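Local coordinates for Crh-like protein 5 (PDB 6IBU) that transfers chitin onto beta-1,6-glucan or other chitin chains, coupling chitinase and transglycosylase activity to cross-link the fungal cell wall, at residues 102-107 / 199-204; 83-88 / 210-215; 114-119 / 124-129; 130-133 / 139-142; 73-78 / 87-92. All coordinates share one frame; numbering follows the deposited sequence.

The five contacts belong to the GH16 catalytic domain, a beta-sandwich of two facing antiparallel sheets. Interactions 2 and 5 bridge the sheets, share Ser87 and Ser88 of strand 85-93, and have centres about 14 Å apart. Interaction 4 also spans the sandwich, its centre about 11 Å from that of interaction 5. Interaction 1 lays helix 195-201 against strand 98-105, about 9 Å from interaction 2 between centres, and interaction 3 ties the ends of the next hairpin. Along the chain, interaction 2 encloses interaction 1, which encloses 3 and then 4; interaction 5 closes before interaction 1 opens. Interactions 2 and 5 pack the inner face of the sheet that carries the chitin-binding Glu102 against the opposite sheet.

Interaction 1: 102-107 / 199-204; sequences EVLGGD and EWAGGL
Leu104 and Trp200 make the main apolar contact. The leucine methyl CD2 sits over one face of the indole, 4.0 Å from the centroid of the six-membered ring and 14° off its normal, a CH-pi contact. The other methyl, CD1, presses on the helix backbone, 3.0 Å from Trp200 O, which is tight for a carbon and an oxygen. Ala201 adds its CB, 4.5 Å from Leu104 CD2.

At the rim of the same ring comes Glu102, whose CB is 3.9 Å from Trp200 CZ2. Its chain folds at chi2 (-68°) and crosses the indole at about a right angle. Glu102 OE1 is hydrogen-bonded to Ser88 OG; Glu102 binds chitin and is, by similarity, the proton donor.

Polar contact is indirect: a water 3.1 Å from Gly106 N also approaches Ala201 O, though so closely that this second bond is doubtful. Gly202, with positive phi, ends the helix in a Schellman motif, while a type I turn runs from Leu104 to Asp107.

The short helix 195-201 therefore rests on the end of strand 98-105, with Val86 of the adjacent strand 85-93 touching Glu102, Leu104 and Trp200 alike.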
# COMPACT_ATOMS: atom_id res chain seq x y z
N GLU A 102 -2.74 -6.54 -2.70
CA GLU A 102 -3.97 -6.94 -1.95
C GLU A 102 -3.93 -8.46 -1.77
O GLU A 102 -3.84 -9.15 -2.76
CB GLU A 102 -5.24 -6.55 -2.70
CG GLU A 102 -5.30 -5.08 -3.10
CD GLU A 102 -5.42 -4.13 -1.92
OE1 GLU A 102 -6.14 -4.44 -0.96
OE2 GLU A 102 -4.77 -3.08 -1.94
N VAL A 103 -4.00 -8.95 -0.54
CA VAL A 103 -4.27 -10.39 -0.30
C VAL A 103 -5.74 -10.54 0.13
O VAL A 103 -6.26 -9.69 0.85
CB VAL A 103 -3.30 -10.99 0.73
CG1 VAL A 103 -3.61 -12.45 0.99
CG2 VAL A 103 -1.85 -10.85 0.28
N LEU A 104 -6.40 -11.60 -0.34
CA LEU A 104 -7.79 -11.94 0.06
C LEU A 104 -7.69 -13.15 0.97
O LEU A 104 -6.95 -14.08 0.61
CB LEU A 104 -8.61 -12.20 -1.19
CG LEU A 104 -8.60 -11.06 -2.20
CD1 LEU A 104 -9.36 -11.46 -3.44
CD2 LEU A 104 -9.18 -9.77 -1.61
N GLY A 105 -8.37 -13.12 2.12
CA GLY A 105 -8.28 -14.20 3.13
C GLY A 105 -8.58 -15.58 2.58
O GLY A 105 -7.90 -16.50 2.94
N GLY A 106 -9.57 -15.73 1.70
CA GLY A 106 -9.99 -17.07 1.24
C GLY A 106 -9.24 -17.52 0.01
O GLY A 106 -9.42 -18.68 -0.41
N ASP A 107 -8.42 -16.65 -0.59
CA ASP A 107 -7.62 -17.00 -1.79
C ASP A 107 -6.20 -17.30 -1.30
O ASP A 107 -5.44 -16.35 -1.09
CB ASP A 107 -7.71 -15.90 -2.85
CG ASP A 107 -6.86 -16.14 -4.09
OD1 ASP A 107 -6.08 -17.12 -4.09
OD2 ASP A 107 -7.02 -15.38 -5.05
N GLU A 199 -17.59 -9.55 -4.26
CA GLU A 199 -17.19 -10.59 -5.26
C GLU A 199 -15.66 -10.56 -5.40
O GLU A 199 -15.02 -11.63 -5.44
CB GLU A 199 -17.91 -10.42 -6.61
CG GLU A 199 -17.05 -10.57 -7.89
CD GLU A 199 -16.31 -11.87 -8.20
OE1 GLU A 199 -16.89 -12.96 -7.97
OE2 GLU A 199 -15.14 -11.80 -8.71
N TRP A 200 -15.09 -9.37 -5.49
CA TRP A 200 -13.63 -9.21 -5.66
C TRP A 200 -12.91 -9.76 -4.42
O TRP A 200 -11.92 -10.48 -4.59
CB TRP A 200 -13.32 -7.75 -5.94
CG TRP A 200 -11.87 -7.48 -5.72
CD1 TRP A 200 -10.87 -7.78 -6.58
CD2 TRP A 200 -11.27 -6.95 -4.54
NE1 TRP A 200 -9.67 -7.42 -6.03
CE2 TRP A 200 -9.88 -6.91 -4.78
CE3 TRP A 200 -11.75 -6.49 -3.31
CZ2 TRP A 200 -8.98 -6.42 -3.85
CZ3 TRP A 200 -10.85 -6.00 -2.39
CH2 TRP A 200 -9.49 -5.97 -2.65
N ALA A 201 -13.44 -9.47 -3.23
CA ALA A 201 -12.87 -9.87 -1.92
C ALA A 201 -12.99 -11.39 -1.74
O ALA A 201 -12.28 -11.93 -0.90
CB ALA A 201 -13.53 -9.09 -0.80
N GLY A 202 -13.83 -12.05 -2.52
CA GLY A 202 -14.00 -13.51 -2.45
C GLY A 202 -15.19 -13.94 -1.61
O GLY A 202 -15.32 -15.14 -1.33
N GLY A 203 -16.06 -13.01 -1.24
CA GLY A 203 -17.34 -13.35 -0.60
C GLY A 203 -17.60 -12.51 0.62
O GLY A 203 -16.74 -11.72 0.99
N LEU A 204 -18.76 -12.72 1.24
CA LEU A 204 -19.24 -12.08 2.48
C LEU A 204 -18.28 -12.39 3.63
O LEU A 204 -17.85 -13.57 3.76
CB LEU A 204 -20.62 -12.68 2.78
CG LEU A 204 -21.62 -11.79 3.49
CD1 LEU A 204 -21.64 -10.39 2.89
CD2 LEU A 204 -22.99 -12.44 3.43
O HOH W 1 -11.68 -13.97 0.29

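Interaction 2: 83-88 / 210-215; sequences TGVVSS and GPYTMY
The ring of Tyr212 is touched directly by Val85 and reached by Thr83 through a water. That water donates both to Thr83 O and to Tyr212 OH, each at 3.0 Å. The phenol is also hydrogen-bonded to Asp206 O, so the far end of the ring is held by two partners. Past the corner at Thr83 and Gly84 the chain enters its strand, and Val85 meets the near part of the same tyrosine. Its CG2 comes obliquely to the ring, 3.4 Å from Tyr212 CD2, a close fit, while CG1 lies 4.0 Å from Tyr212 CB. The valine torsion (chi1 177°) spreads both methyls over this residue, one to the ring and one to its stem.

Here the two sheets of the GH16 beta-sandwich face one another: strands 85-88 and 212-215 run nearly parallel, 13° apart, with their axes 8.2 Å apart at closest, and they meet through inward side chains.

Further along, Ser87 turns its CB toward Met214, 3.7 Å from Met214 SD. The hydroxyl OG lies 3.5 Å from Met214 CB but finds its hydrogen-bond partner at Ala80 N. Beyond CG the methionine is extended, which carries CE past the serine to within 3.9 Å of Ser88 O. The side chain of Ser88 leaves from the opposite side of the strand, where OG hydrogen-bonds both Glu102 and the chitin-binding Trp186.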
# COMPACT_ATOMS: atom_id res chain seq x y z
N THR A 83 -12.70 -15.35 4.57
CA THR A 83 -13.48 -14.95 3.38
C THR A 83 -13.71 -13.44 3.43
O THR A 83 -14.24 -12.97 4.42
CB THR A 83 -14.83 -15.67 3.34
OG1 THR A 83 -14.54 -17.06 3.37
CG2 THR A 83 -15.65 -15.29 2.12
N GLY A 84 -13.33 -12.74 2.37
CA GLY A 84 -13.66 -11.32 2.18
C GLY A 84 -12.77 -10.40 2.98
O GLY A 84 -12.93 -9.19 2.86
N VAL A 85 -11.84 -10.92 3.75
CA VAL A 85 -10.92 -10.06 4.55
C VAL A 85 -9.74 -9.71 3.64
O VAL A 85 -9.06 -10.60 3.14
CB VAL A 85 -10.46 -10.77 5.83
CG1 VAL A 85 -9.46 -9.92 6.59
CG2 VAL A 85 -11.67 -11.12 6.69
N VAL A 86 -9.51 -8.42 3.47
CA VAL A 86 -8.43 -7.91 2.58
C VAL A 86 -7.24 -7.49 3.45
O VAL A 86 -7.45 -6.78 4.40
CB VAL A 86 -8.96 -6.75 1.73
CG1 VAL A 86 -7.91 -6.26 0.75
CG2 VAL A 86 -10.23 -7.14 1.00
N SER A 87 -6.04 -7.92 3.10
CA SER A 87 -4.76 -7.42 3.65
C SER A 87 -4.08 -6.55 2.59
O SER A 87 -3.76 -7.09 1.53
CB SER A 87 -3.89 -8.58 4.03
OG SER A 87 -4.48 -9.40 5.01
N SER A 88 -3.90 -5.25 2.85
CA SER A 88 -3.48 -4.23 1.85
C SER A 88 -2.11 -3.63 2.18
O SER A 88 -1.93 -3.11 3.31
CB SER A 88 -4.49 -3.12 1.79
OG SER A 88 -5.77 -3.62 1.43
N GLY A 210 -14.30 -14.90 13.09
CA GLY A 210 -12.99 -14.25 13.25
C GLY A 210 -12.32 -14.59 14.59
O GLY A 210 -12.54 -15.66 15.17
N PRO A 211 -11.41 -13.73 15.09
CA PRO A 211 -11.00 -12.53 14.36
C PRO A 211 -9.95 -12.89 13.31
O PRO A 211 -9.36 -13.95 13.33
CB PRO A 211 -10.44 -11.65 15.48
CG PRO A 211 -9.80 -12.66 16.42
CD PRO A 211 -10.72 -13.86 16.39
N TYR A 212 -9.75 -11.98 12.37
CA TYR A 212 -8.80 -12.20 11.27
C TYR A 212 -7.70 -11.19 11.40
O TYR A 212 -8.00 -9.99 11.45
CB TYR A 212 -9.53 -12.06 9.94
CG TYR A 212 -10.77 -12.89 9.89
CD1 TYR A 212 -10.70 -14.27 9.81
CD2 TYR A 212 -12.02 -12.29 9.91
CE1 TYR A 212 -11.84 -15.03 9.71
CE2 TYR A 212 -13.17 -13.04 9.83
CZ TYR A 212 -13.08 -14.42 9.74
OH TYR A 212 -14.21 -15.15 9.68
N THR A 213 -6.46 -11.67 11.47
CA THR A 213 -5.32 -10.77 11.73
C THR A 213 -4.27 -10.89 10.64
O THR A 213 -3.77 -11.99 10.38
CB THR A 213 -4.74 -10.98 13.13
OG1 THR A 213 -5.80 -10.82 14.07
CG2 THR A 213 -3.64 -9.99 13.40
N MET A 214 -3.92 -9.75 10.06
CA MET A 214 -2.73 -9.57 9.18
C MET A 214 -1.57 -9.15 10.08
O MET A 214 -1.79 -8.38 11.03
CB MET A 214 -3.06 -8.52 8.11
CG MET A 214 -1.88 -7.67 7.63
SD MET A 214 -2.48 -6.30 6.57
CE MET A 214 -0.97 -5.37 6.37
N TYR A 215 -0.38 -9.66 9.84
CA TYR A 215 0.83 -9.29 10.62
C TYR A 215 1.87 -8.66 9.69
O TYR A 215 2.20 -9.24 8.65
CB TYR A 215 1.44 -10.51 11.31
CG TYR A 215 0.52 -11.15 12.31
CD1 TYR A 215 -0.38 -12.12 11.92
CD2 TYR A 215 0.60 -10.83 13.67
CE1 TYR A 215 -1.21 -12.75 12.84
CE2 TYR A 215 -0.22 -11.45 14.60
CZ TYR A 215 -1.13 -12.41 14.18
OH TYR A 215 -1.97 -13.02 15.05
O HOH W 2 -15.20 -14.34 6.92

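Interaction 3: 114-119 / 124-129; sequences NYFGKG and YDRGTY
Arg126 runs from the face of the Tyr115 ring to the ring of Phe116. Its CB sits over that tyrosine face, 4.2 Å from Tyr115 CD1, and also faces the amide of Asn114. The next carbon, CG, is 3.3 Å from Tyr115 O. At CD the chain passes Phe116, with Arg126 CD 3.5 Å from Phe116 CD1, and there it bends (chi3 -84°). The bend brings the guanidinium to within 23° of the Phe116 ring plane. Phe116 CE1 lies over one face of the guanidinium, though the modelled approach is too close and its spacing doubtful. At the tip, NH1 hydrogen-bonds Thr123 O, within the loop, and NH2 lies 3.3 Å from Asn114 OD1.

The backbone of Arg126 is used as well: its O receives a CH contact from Asn114 CA at 3.3 Å and a hydrogen bond from Arg161 NH1. Asn114 ND2 gives a weak hydrogen bond to the OH of the poorly ordered Tyr124, 3.4 Å away, the amide and ring planes standing nearly perpendicular; that hydroxyl is also hydrogen-bonded to Gln112 OE1.

This is the loop end of the beta hairpin formed by strands 110-116 and 128-131, on the GH16 sheet that carries the catalytic strand; Phe116 packs beside Glu98, the nucleophile by similarity.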
# COMPACT_ATOMS: atom_id res chain seq x y z
N ASN A 114 -1.59 -4.10 -8.14
CA ASN A 114 -2.45 -3.05 -8.71
C ASN A 114 -1.74 -1.70 -8.74
O ASN A 114 -0.81 -1.48 -7.98
CB ASN A 114 -3.71 -2.90 -7.89
CG ASN A 114 -4.92 -3.00 -8.77
OD1 ASN A 114 -5.14 -2.17 -9.64
ND2 ASN A 114 -5.67 -4.07 -8.56
N TYR A 115 -2.23 -0.82 -9.60
CA TYR A 115 -1.76 0.58 -9.61
C TYR A 115 -2.90 1.43 -10.18
O TYR A 115 -3.76 0.89 -10.88
CB TYR A 115 -0.46 0.70 -10.40
CG TYR A 115 -0.67 0.81 -11.89
CD1 TYR A 115 -0.83 -0.31 -12.68
CD2 TYR A 115 -0.74 2.06 -12.49
CE1 TYR A 115 -1.03 -0.20 -14.04
CE2 TYR A 115 -0.93 2.19 -13.85
CZ TYR A 115 -1.07 1.06 -14.62
OH TYR A 115 -1.27 1.18 -15.95
N PHE A 116 -2.89 2.70 -9.80
CA PHE A 116 -3.72 3.79 -10.35
C PHE A 116 -2.77 4.94 -10.67
O PHE A 116 -1.80 5.15 -9.93
CB PHE A 116 -4.79 4.22 -9.35
CG PHE A 116 -5.73 3.10 -9.00
CD1 PHE A 116 -6.79 2.80 -9.84
CD2 PHE A 116 -5.52 2.29 -7.89
CE1 PHE A 116 -7.68 1.78 -9.52
CE2 PHE A 116 -6.36 1.23 -7.62
CZ PHE A 116 -7.45 0.98 -8.42
N GLY A 117 -3.04 5.62 -11.77
CA GLY A 117 -2.49 6.96 -12.07
C GLY A 117 -3.54 8.01 -11.79
O GLY A 117 -4.63 7.91 -12.35
N LYS A 118 -3.24 8.96 -10.91
CA LYS A 118 -4.06 10.19 -10.71
C LYS A 118 -5.51 9.83 -10.40
O LYS A 118 -6.41 10.59 -10.84
CB LYS A 118 -4.00 11.09 -11.95
CG LYS A 118 -2.59 11.47 -12.35
CD LYS A 118 -2.54 12.44 -13.47
CE LYS A 118 -1.15 12.98 -13.70
NZ LYS A 118 -0.25 12.01 -14.36
N GLY A 119 -5.74 8.74 -9.67
CA GLY A 119 -7.08 8.37 -9.17
C GLY A 119 -7.97 7.85 -10.29
O GLY A 119 -9.18 7.73 -10.07
N TYR A 124 -9.59 -1.60 -16.11
CA TYR A 124 -9.04 -2.54 -15.10
C TYR A 124 -7.88 -3.33 -15.71
O TYR A 124 -7.83 -4.58 -15.57
CB TYR A 124 -10.12 -3.46 -14.53
CG TYR A 124 -9.74 -4.02 -13.18
CD1 TYR A 124 -8.88 -5.10 -13.06
CD2 TYR A 124 -10.20 -3.41 -12.02
CE1 TYR A 124 -8.52 -5.60 -11.82
CE2 TYR A 124 -9.84 -3.89 -10.77
CZ TYR A 124 -9.01 -4.99 -10.67
OH TYR A 124 -8.67 -5.46 -9.44
N ASP A 125 -6.98 -2.60 -16.38
CA ASP A 125 -5.66 -3.05 -16.91
C ASP A 125 -4.61 -2.91 -15.80
O ASP A 125 -3.42 -3.19 -16.06
CB ASP A 125 -5.31 -2.24 -18.16
CG ASP A 125 -4.77 -0.84 -17.87
OD1 ASP A 125 -3.56 -0.75 -17.62
OD2 ASP A 125 -5.57 0.14 -17.89
N ARG A 126 -5.05 -2.47 -14.62
CA ARG A 126 -4.23 -2.04 -13.47
C ARG A 126 -3.93 -3.25 -12.59
O ARG A 126 -2.88 -3.23 -11.98
CB ARG A 126 -5.00 -0.94 -12.73
CG ARG A 126 -5.42 0.22 -13.63
CD ARG A 126 -6.29 1.25 -12.94
NE ARG A 126 -7.71 0.88 -12.93
CZ ARG A 126 -8.28 0.09 -12.01
NH1 ARG A 126 -9.57 -0.20 -12.09
NH2 ARG A 126 -7.57 -0.40 -11.01
N GLY A 127 -4.81 -4.26 -12.59
CA GLY A 127 -4.79 -5.42 -11.67
C GLY A 127 -4.26 -6.69 -12.33
O GLY A 127 -4.69 -7.02 -13.44
N THR A 128 -3.36 -7.38 -11.64
CA THR A 128 -2.76 -8.67 -12.04
C THR A 128 -2.67 -9.55 -10.80
O THR A 128 -2.13 -9.10 -9.79
CB THR A 128 -1.36 -8.44 -12.61
OG1 THR A 128 -1.49 -7.78 -13.87
CG2 THR A 128 -0.56 -9.71 -12.78
N TYR A 129 -3.14 -10.79 -10.87
CA TYR A 129 -2.92 -11.78 -9.79
C TYR A 129 -1.59 -12.50 -10.03
O TYR A 129 -1.29 -12.80 -11.18
CB TYR A 129 -4.08 -12.77 -9.71
CG TYR A 129 -5.35 -12.13 -9.24
CD1 TYR A 129 -6.19 -11.50 -10.14
CD2 TYR A 129 -5.69 -12.10 -7.89
CE1 TYR A 129 -7.37 -10.91 -9.73
CE2 TYR A 129 -6.87 -11.52 -7.47
CZ TYR A 129 -7.71 -10.92 -8.39
OH TYR A 129 -8.87 -10.34 -7.99

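Interaction 4: 130-133 / 139-142; sequences VPVA and FHTY
Val132 and His140 face each other with their CA atoms 8.6 Å apart, the first just past strand 128-131 and the second at the start of strand 140-146. These strands belong to opposite sheets of the GH16 beta-sandwich, and the chain between them is the connection that passes from one sheet to the other, so this contact closes its base.

The imidazole of His140 does most of the work, meeting one partner over its face and another at its edge. Over the face comes the valine methyl: Val132 CG1 stands 3.7 Å from the ring centroid and 17° off its normal, a CH-pi contact. Val132 holds CG1 anti to its own N (chi1 -171°), which directs that methyl across to the ring.

At the edge, His140 NE2 donates a hydrogen bond to Ala133 O, 2.7 Å long with an angle of 156° at the hydrogen. The donor lies in the carbonyl plane of Ala133, and the oxygen lies near the plane of the imidazole. The other ring nitrogen, ND1, is hydrogen-bonded to Asp156 OD2. Held at both nitrogens, the ring is fixed in its rotation, and the nearby carboxylate would probably help it to carry a positive charge.

Tyr142, whose ring meets Trp101 edge-to-face, completes the patch with its hydroxyl: Tyr142 OH is 4.2 Å from Val132 CG1.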
# COMPACT_ATOMS: atom_id res chain seq x y z
N VAL A 130 -0.84 -12.77 -8.97
CA VAL A 130 0.43 -13.54 -9.07
C VAL A 130 0.36 -14.67 -8.06
O VAL A 130 -0.12 -14.46 -6.96
CB VAL A 130 1.65 -12.62 -8.87
CG1 VAL A 130 1.56 -11.42 -9.78
CG2 VAL A 130 1.83 -12.15 -7.44
N PRO A 131 0.87 -15.87 -8.38
CA PRO A 131 0.85 -16.98 -7.44
C PRO A 131 1.79 -16.71 -6.25
O PRO A 131 2.83 -16.22 -6.45
CB PRO A 131 1.36 -18.20 -8.25
CG PRO A 131 1.40 -17.72 -9.71
CD PRO A 131 1.57 -16.21 -9.62
N VAL A 132 1.34 -17.02 -5.04
CA VAL A 132 2.12 -16.92 -3.78
C VAL A 132 1.70 -18.08 -2.87
O VAL A 132 0.50 -18.41 -2.81
CB VAL A 132 1.89 -15.56 -3.09
CG1 VAL A 132 2.84 -15.34 -1.93
CG2 VAL A 132 2.00 -14.42 -4.07
N ALA A 133 2.64 -18.69 -2.18
CA ALA A 133 2.36 -19.88 -1.35
C ALA A 133 1.73 -19.39 -0.05
O ALA A 133 2.36 -18.61 0.65
CB ALA A 133 3.62 -20.67 -1.11
N PHE A 139 4.90 -15.72 6.43
CA PHE A 139 5.39 -14.35 6.05
C PHE A 139 6.02 -14.42 4.66
O PHE A 139 6.61 -15.44 4.32
CB PHE A 139 6.39 -13.85 7.08
CG PHE A 139 5.68 -13.34 8.31
CD1 PHE A 139 5.23 -12.04 8.33
CD2 PHE A 139 5.41 -14.18 9.38
CE1 PHE A 139 4.56 -11.55 9.44
CE2 PHE A 139 4.74 -13.68 10.49
CZ PHE A 139 4.33 -12.37 10.53
N HIS A 140 5.85 -13.35 3.88
CA HIS A 140 6.56 -13.14 2.60
C HIS A 140 7.09 -11.72 2.62
O HIS A 140 6.56 -10.90 3.36
CB HIS A 140 5.62 -13.35 1.40
CG HIS A 140 5.24 -14.78 1.20
ND1 HIS A 140 6.12 -15.70 0.69
CD2 HIS A 140 4.08 -15.43 1.46
CE1 HIS A 140 5.51 -16.87 0.64
NE2 HIS A 140 4.27 -16.74 1.11
N THR A 141 8.07 -11.45 1.78
CA THR A 141 8.61 -10.09 1.60
C THR A 141 7.97 -9.52 0.35
O THR A 141 8.27 -10.00 -0.73
CB THR A 141 10.13 -10.11 1.53
OG1 THR A 141 10.58 -10.75 2.71
CG2 THR A 141 10.70 -8.72 1.44
N TYR A 142 7.15 -8.50 0.51
CA TYR A 142 6.49 -7.81 -0.62
C TYR A 142 7.29 -6.54 -0.92
O TYR A 142 7.39 -5.66 -0.07
CB TYR A 142 5.04 -7.55 -0.28
CG TYR A 142 4.23 -8.79 -0.04
CD1 TYR A 142 3.54 -9.41 -1.08
CD2 TYR A 142 4.13 -9.34 1.23
CE1 TYR A 142 2.79 -10.55 -0.85
CE2 TYR A 142 3.35 -10.46 1.47
CZ TYR A 142 2.68 -11.07 0.43
OH TYR A 142 1.93 -12.19 0.68

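Interaction 5: 73-78 / 87-92; sequences AEVVMK and SSIVLE
Ala73 fits the forked tip of Leu91: its CB lies 3.9 Å from both Leu91 CD1 and Leu91 CD2, a small knob resting against the two methyls at once. A step further, larger groups meet. Val75 and Ile89 slide past each other in opposite directions, so that Val75 CG2 packs on Ile89 CG2 at 3.8 Å while the ethyl arm of Ile89 passes along the other flank, its CD1 4.0 Å from Val75 CB.

Between the sheets of the beta-sandwich this is direct face-to-face packing: strands 73-78 and 87-92 run antiparallel at 170°, their axes 9.2 Å apart at the closest, one from each sheet, and the layer between them is filled by inward residues. Trp101 and Tyr142 wall in Ile89, one from each sheet, and Phe68 touches Leu91.

Ile89 also meets Met77 tip to tip. The methionine runs straight to SD and then kinks (chi3 75°), which turns its methyl onto the isoleucine end: Met77 CE is 3.4 Å from Ile89 CD1, closer than carbons usually pack, and Met77 SD is 3.9 Å from the same CD1. On its other flank the sulfur leans on Ser87, with Met77 SD 4.1 Å from Ser87 CB. Met214, from the strand beside 73-78, touches both Met77 and Ser87 there.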
# COMPACT_ATOMS: atom_id res chain seq x y z
N ALA A 73 9.81 0.19 -1.47
CA ALA A 73 9.03 -0.17 -0.27
C ALA A 73 9.03 -1.70 -0.16
O ALA A 73 8.62 -2.38 -1.10
CB ALA A 73 7.65 0.45 -0.34
N GLU A 74 9.55 -2.21 0.95
CA GLU A 74 9.64 -3.66 1.21
C GLU A 74 8.91 -3.95 2.52
O GLU A 74 9.23 -3.34 3.55
CB GLU A 74 11.12 -4.03 1.23
CG GLU A 74 11.39 -5.52 1.33
CD GLU A 74 12.81 -5.87 0.91
OE1 GLU A 74 13.04 -5.95 -0.32
OE2 GLU A 74 13.69 -6.04 1.82
N VAL A 75 7.93 -4.85 2.49
CA VAL A 75 7.09 -5.14 3.68
C VAL A 75 7.13 -6.65 3.92
O VAL A 75 6.89 -7.40 3.00
CB VAL A 75 5.66 -4.63 3.50
CG1 VAL A 75 4.84 -4.88 4.75
CG2 VAL A 75 5.65 -3.15 3.14
N VAL A 76 7.46 -7.07 5.14
CA VAL A 76 7.36 -8.51 5.52
C VAL A 76 5.97 -8.68 6.19
O VAL A 76 5.79 -7.98 7.19
CB VAL A 76 8.56 -8.89 6.40
CG1 VAL A 76 8.46 -10.31 6.94
CG2 VAL A 76 9.87 -8.71 5.63
N MET A 77 4.98 -9.45 5.62
CA MET A 77 3.53 -9.57 5.95
C MET A 77 3.13 -11.04 5.81
O MET A 77 3.76 -11.88 5.08
CB MET A 77 2.61 -8.70 5.06
CG MET A 77 1.14 -9.05 5.18
SD MET A 77 0.20 -7.97 4.23
CE MET A 77 0.53 -8.57 2.58
N LYS A 78 2.33 -11.34 6.78
CA LYS A 78 1.51 -12.54 6.78
C LYS A 78 0.08 -12.05 6.71
O LYS A 78 -0.31 -11.28 7.56
CB LYS A 78 1.81 -13.40 8.01
CG LYS A 78 1.06 -14.72 7.93
CD LYS A 78 1.48 -15.71 8.97
CE LYS A 78 0.91 -15.29 10.31
NZ LYS A 78 0.42 -16.44 11.11
N SER A 87 -6.04 -7.92 3.10
CA SER A 87 -4.76 -7.42 3.65
C SER A 87 -4.08 -6.55 2.59
O SER A 87 -3.76 -7.09 1.53
CB SER A 87 -3.89 -8.58 4.03
OG SER A 87 -4.48 -9.40 5.01
N SER A 88 -3.90 -5.25 2.85
CA SER A 88 -3.48 -4.23 1.85
C SER A 88 -2.11 -3.63 2.18
O SER A 88 -1.93 -3.11 3.31
CB SER A 88 -4.49 -3.12 1.79
OG SER A 88 -5.77 -3.62 1.43
N ILE A 89 -1.19 -3.60 1.22
CA ILE A 89 0.04 -2.76 1.25
C ILE A 89 -0.11 -1.69 0.16
O ILE A 89 -0.20 -2.06 -0.99
CB ILE A 89 1.30 -3.62 1.05
CG1 ILE A 89 1.42 -4.71 2.11
CG2 ILE A 89 2.54 -2.75 0.99
CD1 ILE A 89 2.30 -5.85 1.68
N VAL A 90 -0.20 -0.42 0.52
CA VAL A 90 -0.49 0.66 -0.47
C VAL A 90 0.60 1.72 -0.46
O VAL A 90 0.79 2.33 0.58
CB VAL A 90 -1.85 1.30 -0.18
CG1 VAL A 90 -2.10 2.47 -1.13
CG2 VAL A 90 -2.96 0.28 -0.27
N LEU A 91 1.16 2.04 -1.61
CA LEU A 91 1.87 3.33 -1.81
C LEU A 91 0.87 4.27 -2.45
O LEU A 91 0.24 3.87 -3.44
CB LEU A 91 3.09 3.12 -2.69
CG LEU A 91 4.15 2.23 -2.08
CD1 LEU A 91 5.33 2.08 -3.03
CD2 LEU A 91 4.59 2.80 -0.75
N GLU A 92 0.68 5.45 -1.87
CA GLU A 92 -0.35 6.39 -2.37
C GLU A 92 0.17 7.82 -2.28
O GLU A 92 0.69 8.20 -1.22
CB GLU A 92 -1.65 6.23 -1.58
CG GLU A 92 -2.77 7.11 -2.12
CD GLU A 92 -4.13 6.83 -1.51
OE1 GLU A 92 -4.25 6.99 -0.27
OE2 GLU A 92 -5.06 6.41 -2.26